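Local coordinates for importin subunit beta-1 (PDB 5OWU), which carries proteins into the nucleus by pairing with importin alpha, the adaptor that recognises classical nuclear localization signals in cargo, at residues A811-P814 and D815-K819. Sequence-based numbering, arbitrary orientation.
Sequences AMFP and DGSIK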
ATOM      1  N   ALA A 811     -34.459  13.680   9.992  1.00 45.49           N
ATOM      2  CA  ALA A 811     -35.034  14.473  11.073  1.00 43.04           C
ATOM      3  C   ALA A 811     -35.217  15.929  10.669  1.00 53.00           C
ATOM      4  O   ALA A 811     -36.076  16.622  11.220  1.00 44.85           O
ATOM      5  CB  ALA A 811     -34.145  14.393  12.311  1.00 48.01           C
ATOM      6  N   MET A 812     -34.404  16.420   9.733  1.00 47.75           N
ATOM      7  CA  MET A 812     -34.503  17.821   9.346  1.00 45.71           C
ATOM      8  C   MET A 812     -35.745  18.113   8.514  1.00 52.83           C
ATOM      9  O   MET A 812     -36.182  19.266   8.452  1.00 45.60           O
ATOM     10  CB  MET A 812     -33.264  18.235   8.563  1.00 34.53           C
ATOM     11  CG  MET A 812     -32.027  18.391   9.416  1.00 38.73           C
ATOM     12  SD  MET A 812     -30.594  18.781   8.426  1.00 40.04           S
ATOM     13  CE  MET A 812     -31.131  20.294   7.634  1.00 38.40           C
ATOM     14  N   PHE A 813     -36.309  17.112   7.837  1.00 40.31           N
ATOM     15  CA  PHE A 813     -37.469  17.346   6.977  1.00 42.12           C
ATOM     16  C   PHE A 813     -38.656  16.513   7.447  1.00 60.65           C
ATOM     17  O   PHE A 813     -38.880  15.400   6.940  1.00 53.20           O
ATOM     18  CB  PHE A 813     -37.136  17.016   5.521  1.00 40.55           C
ATOM     19  CG  PHE A 813     -36.039  17.872   4.927  1.00 43.59           C
ATOM     20  CD1 PHE A 813     -34.709  17.504   5.049  1.00 35.26           C
ATOM     21  CD2 PHE A 813     -36.345  19.036   4.227  1.00 45.34           C
ATOM     22  CE1 PHE A 813     -33.704  18.279   4.496  1.00 41.26           C
ATOM     23  CE2 PHE A 813     -35.342  19.817   3.670  1.00 35.32           C
ATOM     24  CZ  PHE A 813     -34.024  19.440   3.805  1.00 35.13           C
ATOM     25  N   PRO A 814     -39.459  16.997   8.398  1.00 63.16           N
ATOM     26  CA  PRO A 814     -40.685  16.275   8.761  1.00 64.71           C
ATOM     27  C   PRO A 814     -41.852  16.525   7.819  1.00 69.86           C
ATOM     28  O   PRO A 814     -42.911  15.921   8.008  1.00 78.62           O
ATOM     29  CB  PRO A 814     -40.985  16.811  10.165  1.00 70.70           C
ATOM     30  CG  PRO A 814     -40.489  18.212  10.127  1.00 66.16           C
ATOM     31  CD  PRO A 814     -39.264  18.201   9.233  1.00 63.76           C
ATOM     32  N   ASP A 815     -41.690  17.387   6.813  1.00 69.65           N
ATOM     33  CA  ASP A 815     -42.768  17.679   5.877  1.00 72.93           C
ATOM     34  C   ASP A 815     -43.004  16.565   4.868  1.00 68.88           C
ATOM     35  O   ASP A 815     -43.957  16.659   4.090  1.00 69.25           O
ATOM     36  CB  ASP A 815     -42.472  18.985   5.125  1.00 77.27           C
ATOM     37  CG  ASP A 815     -41.123  18.970   4.428  1.00 73.04           C
ATOM     38  OD1 ASP A 815     -40.213  18.251   4.892  1.00 62.88           O
ATOM     39  OD2 ASP A 815     -40.975  19.683   3.412  1.00 72.20           O
ATOM     40  N   GLY A 816     -42.170  15.529   4.843  1.00 54.24           N
ATOM     41  CA  GLY A 816     -42.315  14.488   3.846  1.00 47.91           C
ATOM     42  C   GLY A 816     -41.758  14.843   2.486  1.00 50.41           C
ATOM     43  O   GLY A 816     -41.936  14.070   1.541  1.00 46.89           O
ATOM     44  N   SER A 817     -41.075  15.986   2.362  1.00 41.55           N
ATOM     45  CA  SER A 817     -40.557  16.441   1.074  1.00 45.13           C
ATOM     46  C   SER A 817     -39.416  15.573   0.549  1.00 39.04           C
ATOM     47  O   SER A 817     -39.081  15.670  -0.638  1.00 44.81           O
ATOM     48  CB  SER A 817     -40.075  17.894   1.180  1.00 47.12           C
ATOM     49  OG  SER A 817     -39.288  18.105   2.339  1.00 45.75           O
ATOM     50  N   ILE A 818     -38.790  14.759   1.398  1.00 43.92           N
ATOM     51  CA  ILE A 818     -37.706  13.890   0.962  1.00 44.62           C
ATOM     52  C   ILE A 818     -38.012  12.417   1.245  1.00 43.65           C
ATOM     53  O   ILE A 818     -37.119  11.572   1.192  1.00 36.87           O
ATOM     54  CB  ILE A 818     -36.371  14.319   1.600  1.00 38.50           C
ATOM     55  CG1 ILE A 818     -36.401  14.141   3.124  1.00 39.94           C
ATOM     56  CG2 ILE A 818     -36.068  15.770   1.243  1.00 37.87           C
ATOM     57  CD1 ILE A 818     -35.035  14.291   3.778  1.00 40.19           C
ATOM     58  N   LYS A 819     -39.272  12.089   1.527  1.00 45.41           N
ATOM     59  CA  LYS A 819     -39.608  10.711   1.876  1.00 47.89           C
ATOM     60  C   LYS A 819     -39.359   9.747   0.722  1.00 43.67           C
ATOM     61  O   LYS A 819     -39.172   8.555   0.959  1.00 39.23           O
ATOM     62  CB  LYS A 819     -41.065  10.623   2.331  1.00 56.58           C
ATOM     63  CG  LYS A 819     -42.090  10.902   1.244  1.00 59.45           C
ATOM     64  CD  LYS A 819     -43.502  10.804   1.804  1.00 67.93           C
ATOM     65  CE  LYS A 819     -44.553  11.090   0.748  1.00 69.42           C
ATOM     66  NZ  LYS A 819     -45.929  10.996   1.305  1.00 79.65           N
TER
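Phe813 and Ile818, five residues apart on a continuous stretch, make the apolar part of this local contact. Their side chains cross at about a right angle, and the closest approach is Phe813 CD1 to Ile818 CD1 at 3.5 Å. The CG2 methyl of Ile818 sits 4.2 Å above the plane of the ring, displaced toward its rim, so one face of Phe813 is met off-centre by a methyl. Ile818 CG1 lies between the backbone N and the carbonyl carbon (chi1 65°), which carries the CG1–CD1 arm back across Phe813 CB. Both residues are buried, and Val776 of helix 776-788 touches each of them.

The polar part gathers beside the ring. Asp815 runs beside Phe813 in the same direction, its carboxylate plane 25° from the ring plane, and its OD1 is at the ring edge, near that plane, 3.4 Å from Phe813 CB. Ser817 OG lies within hydrogen-bonding distance of both carboxylate oxygens, 2.7 Å from Asp815 OD1 and 2.5 Å from Asp815 OD2. The hydroxyl also approaches Phe813 CD2 obliquely, at 3.6 Å.

No hydrogen bond joins 811-814 to 815-819. Gly816 takes a positive phi (79°), at which a CB would be pressed against the carbonyl O of Asp815, and begins a type I beta turn ending at Lys819, with a weak backbone bond of 3.3 Å from Lys819 N to Gly816 O. Phe813 O instead accepts a bond from Gln858 NE2 of helix 842-860. The arrangement is an inter-repeat loop of a HEAT-repeat solenoid, leading out of helix 796-812 in HEAT 18 toward HEAT 19.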